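Local coordinates for protein listeriolysin O (Listeria monocytogenes, PDB 4CDB) that binds cholesterol-containing host membranes and, after a major conformational change, inserts into them as an oligomeric pore that lyses the cell, at residues P50-Y60 against V400-E408; G434-E445 against R455-L465. All coordinates share one frame; numbering follows the deposited sequence.

Interaction 1: residues P50-Y60 against V400-E408. With NA (sodium ion), chain I.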
loop_
_atom_site.group_PDB
_atom_site.type_symbol
_atom_site.label_atom_id
_atom_site.label_comp_id
_atom_site.label_asym_id
_atom_site.label_seq_id
_atom_site.Cartn_x
_atom_site.Cartn_y
_atom_site.Cartn_z
ATOM N N PRO A 50 21.795 2.533 12.013
ATOM C CA PRO A 50 22.386 1.194 12.089
ATOM C C PRO A 50 21.429 0.159 12.675
ATOM O O PRO A 50 20.490 0.508 13.390
ATOM C CB PRO A 50 23.585 1.394 13.022
ATOM C CG PRO A 50 23.242 2.601 13.833
ATOM C CD PRO A 50 22.468 3.490 12.909
ATOM N N ARG A 51 21.663 -1.109 12.349
ATOM C CA ARG A 51 20.896 -2.207 12.925
ATOM C C ARG A 51 21.078 -2.216 14.438
ATOM O O ARG A 51 22.184 -2.009 14.937
ATOM C CB ARG A 51 21.357 -3.542 12.333
ATOM C CG ARG A 51 20.808 -4.776 13.037
ATOM C CD ARG A 51 21.270 -6.062 12.358
ATOM N NE ARG A 51 22.723 -6.125 12.227
ATOM C CZ ARG A 51 23.380 -7.128 11.652
ATOM N NH1 ARG A 51 22.715 -8.160 11.153
ATOM N NH2 ARG A 51 24.705 -7.100 11.576
ATOM N N LYS A 52 19.992 -2.435 15.173
ATOM C CA LYS A 52 20.087 -2.512 16.626
ATOM C C LYS A 52 19.278 -3.668 17.204
ATOM O O LYS A 52 18.239 -4.055 16.662
ATOM C CB LYS A 52 19.677 -1.190 17.282
ATOM C CG LYS A 52 18.178 -0.946 17.344
ATOM C CD LYS A 52 17.864 0.252 18.232
ATOM C CE LYS A 52 16.368 0.383 18.482
ATOM N NZ LYS A 52 16.040 1.503 19.412
ATOM N N GLY A 53 19.774 -4.219 18.305
ATOM C CA GLY A 53 19.086 -5.287 19.002
ATOM C C GLY A 53 18.920 -4.950 20.469
ATOM O O GLY A 53 19.833 -4.410 21.097
ATOM N N TYR A 54 17.753 -5.265 21.019
ATOM C CA TYR A 54 17.475 -4.982 22.422
ATOM C C TYR A 54 16.484 -5.980 23.011
ATOM O O TYR A 54 15.795 -6.691 22.281
ATOM C CB TYR A 54 16.948 -3.555 22.590
ATOM C CG TYR A 54 15.659 -3.280 21.848
ATOM C CD1 TYR A 54 15.672 -2.881 20.519
ATOM C CD2 TYR A 54 14.429 -3.412 22.481
ATOM C CE1 TYR A 54 14.497 -2.625 19.839
ATOM C CE2 TYR A 54 13.249 -3.159 21.809
ATOM C CZ TYR A 54 13.290 -2.765 20.489
ATOM O OH TYR A 54 12.119 -2.511 19.814
ATOM N N LYS A 55 16.415 -6.021 24.338
ATOM C CA LYS A 55 15.536 -6.956 25.028
ATOM C C LYS A 55 14.288 -6.251 25.546
ATOM O O LYS A 55 14.369 -5.155 26.099
ATOM C CB LYS A 55 16.276 -7.621 26.190
ATOM C CG LYS A 55 15.547 -8.808 26.797
ATOM C CD LYS A 55 16.363 -9.444 27.911
ATOM C CE LYS A 55 16.375 -10.959 27.789
ATOM N NZ LYS A 55 14.998 -11.518 27.698
ATOM N N ASP A 56 13.133 -6.885 25.365
ATOM C CA ASP A 56 11.874 -6.328 25.848
ATOM C C ASP A 56 10.922 -7.442 26.273
ATOM O O ASP A 56 10.301 -8.095 25.433
ATOM C CB ASP A 56 11.227 -5.450 24.773
ATOM C CG ASP A 56 10.006 -4.705 25.282
ATOM O OD1 ASP A 56 10.179 -3.634 25.900
ATOM O OD2 ASP A 56 8.875 -5.185 25.057
ATOM N N GLY A 57 10.818 -7.653 27.581
ATOM C CA GLY A 57 9.974 -8.703 28.122
ATOM C C GLY A 57 10.575 -10.082 27.937
ATOM O O GLY A 57 11.745 -10.310 28.249
ATOM N N ASN A 58 9.770 -11.008 27.425
ATOM C CA ASN A 58 10.227 -12.368 27.178
ATOM C C ASN A 58 10.810 -12.533 25.779
ATOM O O ASN A 58 10.938 -13.653 25.281
ATOM C CB ASN A 58 9.084 -13.365 27.385
ATOM C CG ASN A 58 7.865 -13.047 26.530
ATOM O OD1 ASN A 58 7.874 -12.115 25.725
ATOM N ND2 ASN A 58 6.809 -13.833 26.700
ATOM N N GLU A 59 11.158 -11.415 25.148
ATOM C CA GLU A 59 11.650 -11.434 23.773
ATOM C C GLU A 59 12.907 -10.592 23.569
ATOM O O GLU A 59 13.236 -9.730 24.387
ATOM C CB GLU A 59 10.560 -10.958 22.809
ATOM C CG GLU A 59 9.393 -11.916 22.649
ATOM C CD GLU A 59 8.374 -11.423 21.638
ATOM O OE1 GLU A 59 8.266 -10.192 21.447
ATOM O OE2 GLU A 59 7.684 -12.267 21.031
ATOM N N TYR A 60 13.602 -10.857 22.467
ATOM C CA TYR A 60 14.713 -10.023 22.024
ATOM C C TYR A 60 14.381 -9.491 20.638
ATOM O O TYR A 60 14.070 -10.267 19.728
ATOM C CB TYR A 60 16.014 -10.821 21.978
ATOM C CG TYR A 60 17.241 -9.965 21.757
ATOM C CD1 TYR A 60 17.874 -9.342 22.823
ATOM C CD2 TYR A 60 17.765 -9.778 20.483
ATOM C CE1 TYR A 60 18.993 -8.557 22.631
ATOM C CE2 TYR A 60 18.887 -8.994 20.281
ATOM C CZ TYR A 60 19.497 -8.387 21.359
ATOM O OH TYR A 60 20.614 -7.605 21.165
ATOM N N VAL A 400 24.141 -13.180 20.846
ATOM C CA VAL A 400 24.502 -12.234 19.798
ATOM C C VAL A 400 23.907 -10.848 20.028
ATOM O O VAL A 400 22.687 -10.690 20.098
ATOM C CB VAL A 400 24.075 -12.752 18.412
ATOM C CG1 VAL A 400 24.285 -11.680 17.354
ATOM C CG2 VAL A 400 24.848 -14.012 18.062
ATOM N N ASN A 401 24.779 -9.852 20.149
ATOM C CA ASN A 401 24.356 -8.462 20.274
ATOM C C ASN A 401 24.942 -7.595 19.162
ATOM O O ASN A 401 25.593 -8.105 18.250
ATOM C CB ASN A 401 24.730 -7.900 21.646
ATOM C CG ASN A 401 23.981 -8.577 22.775
ATOM O OD1 ASN A 401 22.888 -8.153 23.151
ATOM N ND2 ASN A 401 24.562 -9.640 23.316
ATOM N N TYR A 402 24.711 -6.289 19.241
ATOM C CA TYR A 402 25.139 -5.385 18.178
ATOM C C TYR A 402 25.820 -4.134 18.723
ATOM O O TYR A 402 25.308 -3.486 19.634
ATOM C CB TYR A 402 23.946 -4.998 17.297
ATOM C CG TYR A 402 23.189 -6.188 16.753
ATOM C CD1 TYR A 402 23.577 -6.802 15.568
ATOM C CD2 TYR A 402 22.092 -6.708 17.429
ATOM C CE1 TYR A 402 22.890 -7.898 15.071
ATOM C CE2 TYR A 402 21.400 -7.801 16.940
ATOM C CZ TYR A 402 21.804 -8.393 15.761
ATOM O OH TYR A 402 21.116 -9.482 15.273
ATOM N N ASP A 403 26.979 -3.804 18.160
ATOM C CA ASP A 403 27.676 -2.570 18.510
ATOM C C ASP A 403 26.895 -1.353 17.992
ATOM O O ASP A 403 25.980 -1.509 17.180
ATOM C CB ASP A 403 29.124 -2.597 17.990
ATOM C CG ASP A 403 29.215 -2.706 16.475
ATOM O OD1 ASP A 403 28.178 -2.602 15.789
ATOM O OD2 ASP A 403 30.341 -2.885 15.964
ATOM N N PRO A 404 27.236 -0.141 18.469
ATOM C CA PRO A 404 26.528 1.066 18.019
ATOM C C PRO A 404 26.448 1.258 16.504
ATOM O O PRO A 404 25.579 1.997 16.047
ATOM C CB PRO A 404 27.353 2.193 18.639
ATOM C CG PRO A 404 27.859 1.603 19.913
ATOM C CD PRO A 404 28.122 0.147 19.615
ATOM N N GLU A 405 27.329 0.618 15.741
ATOM C CA GLU A 405 27.318 0.774 14.287
ATOM C C GLU A 405 26.627 -0.383 13.567
ATOM O O GLU A 405 26.695 -0.490 12.342
ATOM C CB GLU A 405 28.734 0.980 13.744
ATOM C CG GLU A 405 29.755 -0.013 14.270
ATOM C CD GLU A 405 30.822 0.647 15.123
ATOM O OE1 GLU A 405 31.123 1.838 14.892
ATOM O OE2 GLU A 405 31.368 -0.028 16.019
ATOM N N GLY A 406 25.962 -1.246 14.328
ATOM C CA GLY A 406 25.134 -2.288 13.747
ATOM C C GLY A 406 25.786 -3.648 13.582
ATOM O O GLY A 406 25.112 -4.617 13.234
ATOM N N ASN A 407 27.089 -3.729 13.827
ATOM C CA ASN A 407 27.812 -4.986 13.651
ATOM C C ASN A 407 27.558 -5.964 14.792
ATOM O O ASN A 407 27.327 -5.554 15.927
ATOM C CB ASN A 407 29.310 -4.727 13.496
ATOM C CG ASN A 407 29.631 -3.907 12.264
ATOM O OD1 ASN A 407 28.924 -3.977 11.258
ATOM N ND2 ASN A 407 30.703 -3.127 12.333
ATOM N N GLU A 408 27.610 -7.257 14.484
ATOM C CA GLU A 408 27.344 -8.296 15.475
ATOM C C GLU A 408 28.456 -8.450 16.508
ATOM O O GLU A 408 29.641 -8.354 16.186
ATOM C CB GLU A 408 27.098 -9.646 14.795
ATOM C CG GLU A 408 25.713 -9.807 14.195
ATOM C CD GLU A 408 25.351 -11.262 13.968
ATOM O OE1 GLU A 408 26.239 -12.127 14.119
ATOM O OE2 GLU A 408 24.177 -11.542 13.645
HETATM NA NA NA I . 21.661 -11.471 13.742
HETATM O O HOH W 1 23.907 -10.664 11.283
HETATM O O HOH W 2 21.926 -2.789 19.401
HETATM O O HOH W 3 22.429 -5.088 20.726
#
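The type I turn Asp403-Gly406, which ends strand 391-402 of the beta-sandwich domain, is clasped by Arg51 at the start of the hairpin of strands 52-56 and 59-74, beside a sodium site. Arg51 takes the carbonyl of Gly406 side-on: NE and NH2 each reach Gly406 O at 3.0 Å, and the oxygen lies in the guanidinium plane. A first torsion of 169°, which sets CG beside the carbonyl carbon, and a bend at chi3 bring the guanidinium there, with Tyr402 CE1 over one of its faces near the rim, the two planes 39° apart and too tilted for a parallel stack. Glycine suits position 406, where phi is positive and a CB would press on Pro50 and on the N of Arg51. Gly53, likewise without a side chain, lets Tyr402 CD2 come within 3.5 Å of Gly53 N. Tyr60 points its hydroxyl at the same strand, Tyr60 OH lying 3.1 Å from Asn401 OD1. Water 3 accepts from Tyr402 N and probably donates to Gly53 O. Tyrosine and glutamate provide oxygens for the sodium ion, which is held by Tyr402 OH at 2.6 Å and Glu408 OE2 at 2.5 Å.

Interaction 2: residues G434-E445 against R455-L465; sequences GNARNINVYAKE and RTVIDDRNLPL. With TAM (tris(hydroxyethyl)aminomethane), chain U; ACT (acetate ion), chain B.
Ile439, Val441 and Ala443 meet Leu463 and Ile458 on the closely packed face of an antiparallel hairpin, strands 436-449 and 452-463. Ile439 CB lies 4.0 Å from Leu463 CB, and Val441 CG2 touches Leu463 CD1. Branched and small apolar residues suit this face, which Ile471, Ile473 and Tyr482 of the opposing strands help to cover. Two bulges break the register. At the classic bulge Val457 N and Ile458 N both donate to Ala443 O, at 2.7 and 3.1 Å; at the G1 bulge Asn462 and Leu463 both face Ile439. There Asn440 OD1 accepts from Asn462 N at 2.9 Å, so an amide side chain serves the backbone N-H that points poorly at Ile439 O.

The other face is more open and polar. Tyr442, its CG anti to the backbone N (chi1 179°), extends across the neighbouring strand to receive a hydrogen bond from Thr456 OG1 at its OH. The Asp459 carboxylate meets the edge of that ring, with its plane nearly perpendicular (85°), and is gripped by Arg461 through NE and NH2, one to each oxygen. Lys444 stretches out to an acetate ion and makes a cation-pi contact with Trp454. Along the outer edge of strand 452-463, a tris(hydroxyethyl)aminomethane hydroxyl, O5, accepts from Asp459 N at 2.6 Å.

At the far end Glu445 and Arg455 run side by side, yet Glu445 OE2 stays 4.2 Å from Arg455 NE and well out of the guanidinium plane; the arginine's salt bridge is to Glu452. These two residues begin and end the conserved undecapeptide, and the bulged hairpin that carries it belongs to the membrane-binding beta sandwich of cholesterol-dependent cytolysins.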
loop_
_atom_site.group_PDB
_atom_site.type_symbol
_atom_site.label_atom_id
_atom_site.label_comp_id
_atom_site.label_asym_id
_atom_site.label_seq_id
_atom_site.Cartn_x
_atom_site.Cartn_y
_atom_site.Cartn_z
ATOM N N GLY A 434 16.509 -14.244 24.320
ATOM C CA GLY A 434 16.093 -14.454 22.944
ATOM C C GLY A 434 17.236 -14.492 21.948
ATOM O O GLY A 434 17.170 -15.203 20.943
ATOM N N ASN A 435 18.292 -13.736 22.229
ATOM C CA ASN A 435 19.428 -13.645 21.319
ATOM C C ASN A 435 20.439 -14.777 21.497
ATOM O O ASN A 435 21.597 -14.654 21.094
ATOM C CB ASN A 435 20.124 -12.288 21.459
ATOM C CG ASN A 435 20.545 -11.991 22.889
ATOM O OD1 ASN A 435 19.848 -12.345 23.841
ATOM N ND2 ASN A 435 21.691 -11.337 23.045
ATOM N N ALA A 436 20.000 -15.879 22.097
ATOM C CA ALA A 436 20.877 -17.024 22.314
ATOM C C ALA A 436 20.736 -18.060 21.204
ATOM O O ALA A 436 19.624 -18.422 20.816
ATOM C CB ALA A 436 20.601 -17.660 23.667
ATOM N N ARG A 437 21.869 -18.535 20.694
ATOM C CA ARG A 437 21.864 -19.594 19.691
ATOM C C ARG A 437 23.031 -20.561 19.876
ATOM O O ARG A 437 23.913 -20.330 20.703
ATOM C CB ARG A 437 21.866 -19.007 18.276
ATOM C CG ARG A 437 23.052 -18.108 17.956
ATOM C CD ARG A 437 22.936 -17.547 16.544
ATOM N NE ARG A 437 23.974 -16.566 16.241
ATOM C CZ ARG A 437 25.088 -16.829 15.563
ATOM N NH1 ARG A 437 25.319 -18.051 15.106
ATOM N NH2 ARG A 437 25.970 -15.865 15.340
ATOM N N ASN A 438 23.021 -21.642 19.100
ATOM C CA ASN A 438 24.051 -22.674 19.177
ATOM C C ASN A 438 24.201 -23.249 20.581
ATOM O O ASN A 438 25.267 -23.163 21.192
ATOM C CB ASN A 438 25.390 -22.145 18.659
ATOM C CG ASN A 438 25.374 -21.895 17.165
ATOM O OD1 ASN A 438 24.776 -22.656 16.407
ATOM N ND2 ASN A 438 26.029 -20.823 16.737
ATOM N N ILE A 439 23.117 -23.829 21.084
ATOM C CA ILE A 439 23.110 -24.416 22.416
ATOM C C ILE A 439 23.812 -25.771 22.413
ATOM O O ILE A 439 23.495 -26.645 21.604
ATOM C CB ILE A 439 21.673 -24.563 22.966
ATOM C CG1 ILE A 439 21.156 -23.219 23.481
ATOM C CG2 ILE A 439 21.625 -25.585 24.084
ATOM C CD1 ILE A 439 20.628 -22.299 22.405
ATOM N N ASN A 440 24.777 -25.930 23.314
ATOM C CA ASN A 440 25.489 -27.191 23.467
ATOM C C ASN A 440 25.161 -27.852 24.802
ATOM O O ASN A 440 25.296 -27.237 25.857
ATOM C CB ASN A 440 26.997 -26.969 23.351
ATOM C CG ASN A 440 27.392 -26.321 22.039
ATOM O OD1 ASN A 440 26.930 -26.720 20.972
ATOM N ND2 ASN A 440 28.245 -25.306 22.115
ATOM N N VAL A 441 24.725 -29.106 24.750
ATOM C CA VAL A 441 24.378 -29.836 25.961
ATOM C C VAL A 441 25.225 -31.094 26.096
ATOM O O VAL A 441 25.146 -31.995 25.259
ATOM C CB VAL A 441 22.889 -30.218 25.975
ATOM C CG1 VAL A 441 22.570 -31.084 27.187
ATOM C CG2 VAL A 441 22.027 -28.968 25.962
ATOM N N TYR A 442 26.038 -31.140 27.149
ATOM C CA TYR A 442 26.907 -32.281 27.420
ATOM C C TYR A 442 26.695 -32.804 28.840
ATOM O O TYR A 442 26.516 -32.022 29.776
ATOM C CB TYR A 442 28.374 -31.888 27.221
ATOM C CG TYR A 442 29.362 -32.997 27.504
ATOM C CD1 TYR A 442 29.713 -33.909 26.517
ATOM C CD2 TYR A 442 29.953 -33.128 28.756
ATOM C CE1 TYR A 442 30.619 -34.921 26.769
ATOM C CE2 TYR A 442 30.860 -34.139 29.016
ATOM C CZ TYR A 442 31.188 -35.033 28.018
ATOM O OH TYR A 442 32.089 -36.042 28.268
ATOM N N ALA A 443 26.724 -34.124 29.002
ATOM C CA ALA A 443 26.601 -34.725 30.325
ATOM C C ALA A 443 27.378 -36.030 30.399
ATOM O O ALA A 443 27.335 -36.838 29.469
ATOM C CB ALA A 443 25.138 -34.959 30.672
ATOM N N LYS A 444 28.090 -36.224 31.505
ATOM C CA LYS A 444 28.826 -37.460 31.744
ATOM C C LYS A 444 28.554 -37.999 33.146
ATOM O O LYS A 444 28.137 -37.256 34.039
ATOM C CB LYS A 444 30.329 -37.253 31.543
ATOM C CG LYS A 444 30.957 -36.238 32.490
ATOM C CD LYS A 444 32.444 -36.062 32.205
ATOM C CE LYS A 444 33.070 -35.065 33.170
ATOM N NZ LYS A 444 34.521 -34.852 32.905
ATOM N N GLU A 445 28.791 -39.292 33.338
ATOM C CA GLU A 445 28.547 -39.917 34.632
ATOM C C GLU A 445 29.738 -40.753 35.081
ATOM O O GLU A 445 30.390 -41.408 34.266
ATOM C CB GLU A 445 27.274 -40.766 34.588
ATOM C CG GLU A 445 27.269 -41.853 33.519
ATOM C CD GLU A 445 27.581 -43.235 34.069
ATOM O OE1 GLU A 445 27.932 -43.352 35.263
ATOM O OE2 GLU A 445 27.473 -44.207 33.295
ATOM N N ARG A 455 31.859 -41.685 31.800
ATOM C CA ARG A 455 31.196 -42.113 30.574
ATOM C C ARG A 455 30.263 -41.025 30.065
ATOM O O ARG A 455 29.420 -40.522 30.812
ATOM C CB ARG A 455 30.411 -43.406 30.800
ATOM C CG ARG A 455 29.640 -43.875 29.573
ATOM C CD ARG A 455 28.871 -45.151 29.862
ATOM N NE ARG A 455 29.735 -46.192 30.408
ATOM C CZ ARG A 455 29.324 -47.415 30.730
ATOM N NH1 ARG A 455 28.054 -47.758 30.557
ATOM N NH2 ARG A 455 30.184 -48.296 31.223
ATOM N N THR A 456 30.418 -40.660 28.797
ATOM C CA THR A 456 29.566 -39.648 28.187
ATOM C C THR A 456 28.138 -40.168 28.045
ATOM O O THR A 456 27.919 -41.266 27.533
ATOM C CB THR A 456 30.096 -39.220 26.804
ATOM O OG1 THR A 456 31.395 -38.631 26.949
ATOM C CG2 THR A 456 29.160 -38.210 26.157
ATOM N N VAL A 457 27.173 -39.381 28.512
ATOM C CA VAL A 457 25.766 -39.736 28.383
ATOM C C VAL A 457 25.119 -38.943 27.252
ATOM O O VAL A 457 24.367 -39.493 26.448
ATOM C CB VAL A 457 24.992 -39.472 29.690
ATOM C CG1 VAL A 457 23.549 -39.940 29.559
ATOM C CG2 VAL A 457 25.669 -40.172 30.848
ATOM N N ILE A 458 25.413 -37.644 27.203
ATOM C CA ILE A 458 24.872 -36.753 26.177
ATOM C C ILE A 458 25.960 -35.851 25.601
ATOM O O ILE A 458 26.785 -35.316 26.338
ATOM C CB ILE A 458 23.769 -35.831 26.747
ATOM C CG1 ILE A 458 22.727 -36.631 27.525
ATOM C CG2 ILE A 458 23.096 -35.025 25.635
ATOM C CD1 ILE A 458 21.656 -35.768 28.139
ATOM N N ASP A 459 25.945 -35.679 24.283
ATOM C CA ASP A 459 26.835 -34.735 23.615
ATOM C C ASP A 459 26.134 -34.133 22.399
ATOM O O ASP A 459 26.470 -34.449 21.258
ATOM C CB ASP A 459 28.139 -35.425 23.199
ATOM C CG ASP A 459 29.259 -34.439 22.887
ATOM O OD1 ASP A 459 28.967 -33.272 22.548
ATOM O OD2 ASP A 459 30.439 -34.837 22.979
ATOM N N ASP A 460 25.151 -33.272 22.648
ATOM C CA ASP A 460 24.404 -32.629 21.569
ATOM C C ASP A 460 24.867 -31.190 21.372
ATOM O O ASP A 460 24.956 -30.424 22.332
ATOM C CB ASP A 460 22.901 -32.671 21.848
ATOM C CG ASP A 460 22.352 -34.084 21.881
ATOM O OD1 ASP A 460 22.971 -34.979 21.266
ATOM O OD2 ASP A 460 21.298 -34.302 22.517
ATOM N N ARG A 461 25.158 -30.827 20.126
ATOM C CA ARG A 461 25.749 -29.526 19.832
ATOM C C ARG A 461 24.934 -28.719 18.826
ATOM O O ARG A 461 24.188 -29.281 18.023
ATOM C CB ARG A 461 27.183 -29.705 19.325
ATOM C CG ARG A 461 27.989 -30.706 20.136
ATOM C CD ARG A 461 29.423 -30.824 19.655
ATOM N NE ARG A 461 30.112 -31.925 20.323
ATOM C CZ ARG A 461 31.420 -32.149 20.244
ATOM N NH1 ARG A 461 32.193 -31.346 19.525
ATOM N NH2 ARG A 461 31.955 -33.177 20.888
ATOM N N ASN A 462 25.083 -27.398 18.889
ATOM C CA ASN A 462 24.433 -26.482 17.956
ATOM C C ASN A 462 22.914 -26.642 17.919
ATOM O O ASN A 462 22.309 -26.693 16.849
ATOM C CB ASN A 462 25.022 -26.642 16.552
ATOM C CG ASN A 462 26.537 -26.570 16.547
ATOM O OD1 ASN A 462 27.134 -25.775 17.272
ATOM N ND2 ASN A 462 27.167 -27.407 15.731
ATOM N N LEU A 463 22.310 -26.723 19.100
ATOM C CA LEU A 463 20.867 -26.889 19.218
ATOM C C LEU A 463 20.160 -25.540 19.129
ATOM O O LEU A 463 20.683 -24.528 19.600
ATOM C CB LEU A 463 20.515 -27.585 20.534
ATOM C CG LEU A 463 21.070 -28.998 20.725
ATOM C CD1 LEU A 463 20.728 -29.531 22.108
ATOM C CD2 LEU A 463 20.541 -29.927 19.645
ATOM N N PRO A 464 18.966 -25.522 18.516
ATOM C CA PRO A 464 18.196 -24.282 18.389
ATOM C C PRO A 464 17.600 -23.863 19.725
ATOM O O PRO A 464 17.404 -24.704 20.602
ATOM C CB PRO A 464 17.075 -24.673 17.425
ATOM C CG PRO A 464 16.880 -26.133 17.664
ATOM C CD PRO A 464 18.265 -26.670 17.910
ATOM N N LEU A 465 17.317 -22.574 19.874
ATOM C CA LEU A 465 16.667 -22.076 21.078
ATOM C C LEU A 465 15.165 -22.340 21.021
ATOM O O LEU A 465 14.474 -21.838 20.134
ATOM C CB LEU A 465 16.929 -20.579 21.252
ATOM C CG LEU A 465 16.168 -19.897 22.391
ATOM C CD1 LEU A 465 16.533 -20.530 23.725
ATOM C CD2 LEU A 465 16.432 -18.398 22.406
HETATM C C TAM U . 25.405 -39.932 21.607
HETATM C C1 TAM U . 26.536 -40.281 20.644
HETATM C C2 TAM U . 25.363 -38.447 21.962
HETATM C C3 TAM U . 25.548 -40.820 22.840
HETATM C C4 TAM U . 27.278 -39.054 20.124
HETATM C C5 TAM U . 23.948 -38.009 22.331
HETATM C C6 TAM U . 26.264 -40.115 23.988
HETATM N N TAM U . 24.139 -40.273 20.959
HETATM O O4 TAM U . 28.658 -39.162 20.495
HETATM O O5 TAM U . 23.977 -36.661 22.810
HETATM O O6 TAM U . 27.650 -39.945 23.664
HETATM C C ACT B . 36.844 -34.913 35.692
HETATM O O ACT B . 35.896 -34.359 35.095
HETATM O OXT ACT B . 37.617 -35.706 35.113
HETATM C CH3 ACT B . 37.028 -34.654 37.157
#

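In the fold
Both interactions are partly buried and reach the four-stranded sheet of the beta sandwich, where strands 391-402 and 436-449 are neighbours. They touch where Val400 N probably hydrogen-bonds to Asn435 O, at 3.0 Å. Interaction 1 joins parts of the chain some 340 residues apart, where the sandwich meets the long strands leading to the rest of the toxin. Largely polar, it relies on a guanidinium and bridging waters, with a sodium ion bound beside it by 400-408. Interaction 2 closes locally, across the undecapeptide, and its centre lies farther from that of the chain. Antiparallel backbone bonding, broken by two bulges, and a larger buried apolar share dominate it, with charged groups mostly on the opposite face or at the ends.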